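Local coordinates for protein demethyldecarbamoylnovobiocin O-methyltransferase (Streptomyces caeruleus, PDB 2WK1) that transfers a methyl group from S-adenosyl-L-methionine to the 4-hydroxyl of the noviose sugar, the penultimate step in building the antibiotic novobiocin, at residues 34-39 against 93-98. Numbering follows the deposited sequence.
Sequences DSSLYL and NIRQCV
Arg95 makes the whole contact from the side of 93-98, reaching across to Ser36 and Leu39 on the first turns of helix 35-47. Its side chain leaves helix 87-103 with CG anti to the backbone N (chi1 -177°) and stays extended to NE, which carries the guanidinium to the neighbouring helix while the CA atoms of Leu39 and Arg95 remain 8.2 Å apart. Leu39 CB lies over the centre of one guanidinium face, 3.7 Å from Arg95 CZ, and Leu39 CD1 comes within 3.9 Å of Arg95 NE. At the edge, Arg95 NH2 donates a long, bent hydrogen bond to Ser36 OG, 3.3 Å away and nearly in the guanidinium plane (N-H...O 142°). In this Rossmann-like methyltransferase fold the arginine bridges helix 35-47, which also packs against the second subunit, and helix 87-103 beside the sheet. The strongest polar partner of the guanidinium is Asp40, which forms a salt bridge with Arg95 NH1; the ion pair of Arg95 NE with Glu99 is long and weak. Further along, Val98 packs on Ile127 of helix 119-130, the same helix that Leu39 touches at Ala130.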
# COMPACT_ATOMS: atom_id res chain seq x y z
N ASP A 34 -10.12 6.26 -9.50
CA ASP A 34 -10.48 4.82 -9.55
C ASP A 34 -9.30 4.00 -10.07
O ASP A 34 -8.51 3.55 -9.30
CB ASP A 34 -11.69 4.67 -10.45
N SER A 35 -9.15 3.86 -11.38
CA SER A 35 -7.79 3.65 -11.91
C SER A 35 -6.92 4.77 -11.31
O SER A 35 -5.78 4.56 -10.90
CB SER A 35 -7.78 3.69 -13.46
OG SER A 35 -8.25 4.93 -14.01
N SER A 36 -7.45 5.99 -11.20
CA SER A 36 -6.64 7.03 -10.68
C SER A 36 -6.41 6.91 -9.17
O SER A 36 -5.29 7.10 -8.73
CB SER A 36 -7.12 8.40 -11.08
OG SER A 36 -6.20 9.35 -10.64
N LEU A 37 -7.43 6.52 -8.40
CA LEU A 37 -7.24 6.25 -6.98
C LEU A 37 -6.24 5.12 -6.79
O LEU A 37 -5.38 5.16 -5.90
CB LEU A 37 -8.56 5.90 -6.30
CG LEU A 37 -9.59 7.02 -6.21
CD1 LEU A 37 -10.93 6.44 -5.77
CD2 LEU A 37 -9.14 8.10 -5.27
N TYR A 38 -6.39 4.08 -7.60
CA TYR A 38 -5.50 2.93 -7.52
C TYR A 38 -4.05 3.32 -7.77
O TYR A 38 -3.17 2.91 -7.01
CB TYR A 38 -5.95 1.90 -8.53
CG TYR A 38 -5.03 0.73 -8.79
CD1 TYR A 38 -4.74 -0.19 -7.80
CD2 TYR A 38 -4.52 0.51 -10.06
CE1 TYR A 38 -3.96 -1.30 -8.07
CE2 TYR A 38 -3.75 -0.60 -10.34
CZ TYR A 38 -3.45 -1.49 -9.35
OH TYR A 38 -2.69 -2.58 -9.68
N LEU A 39 -3.77 4.04 -8.85
CA LEU A 39 -2.38 4.36 -9.18
C LEU A 39 -1.78 5.33 -8.19
O LEU A 39 -0.61 5.21 -7.85
CB LEU A 39 -2.24 4.87 -10.61
CG LEU A 39 -2.54 3.82 -11.66
CD1 LEU A 39 -2.54 4.43 -13.06
CD2 LEU A 39 -1.62 2.60 -11.56
N ASN A 93 6.96 10.16 -12.73
CA ASN A 93 7.46 10.23 -14.10
C ASN A 93 7.14 8.98 -14.90
O ASN A 93 6.75 9.06 -16.06
CB ASN A 93 8.97 10.50 -14.08
CG ASN A 93 9.62 10.34 -15.44
OD1 ASN A 93 10.26 9.32 -15.68
ND2 ASN A 93 9.44 11.32 -16.33
N ILE A 94 7.32 7.80 -14.30
CA ILE A 94 6.93 6.56 -14.98
C ILE A 94 5.45 6.61 -15.34
O ILE A 94 5.05 6.30 -16.46
CB ILE A 94 7.18 5.32 -14.11
CG1 ILE A 94 8.66 5.10 -13.94
CG2 ILE A 94 6.54 4.05 -14.73
CD1 ILE A 94 9.00 4.00 -12.92
N ARG A 95 4.61 6.99 -14.37
CA ARG A 95 3.19 7.06 -14.62
C ARG A 95 2.85 8.00 -15.77
O ARG A 95 2.04 7.66 -16.64
CB ARG A 95 2.43 7.43 -13.35
CG ARG A 95 0.92 7.44 -13.55
CD ARG A 95 0.23 7.93 -12.39
NE ARG A 95 -1.18 8.08 -12.59
CZ ARG A 95 -2.00 8.41 -11.60
NH1 ARG A 95 -1.51 8.61 -10.38
NH2 ARG A 95 -3.30 8.49 -11.83
N GLN A 96 3.45 9.19 -15.75
CA GLN A 96 3.16 10.15 -16.81
C GLN A 96 3.59 9.62 -18.18
O GLN A 96 2.86 9.76 -19.17
CB GLN A 96 3.83 11.49 -16.50
CG GLN A 96 3.29 12.23 -15.26
CD GLN A 96 1.87 12.76 -15.33
OE1 GLN A 96 0.90 12.03 -15.08
NE2 GLN A 96 1.74 14.07 -15.57
N CYS A 97 4.78 9.04 -18.27
CA CYS A 97 5.26 8.52 -19.56
C CYS A 97 4.42 7.36 -20.05
O CYS A 97 4.07 7.31 -21.23
CB CYS A 97 6.74 8.12 -19.45
SG CYS A 97 7.89 9.48 -19.27
N VAL A 98 4.13 6.41 -19.17
CA VAL A 98 3.35 5.25 -19.59
C VAL A 98 1.92 5.67 -19.96
O VAL A 98 1.39 5.22 -20.98
CB VAL A 98 3.34 4.13 -18.53
CG1 VAL A 98 2.44 2.97 -18.97
CG2 VAL A 98 4.76 3.61 -18.28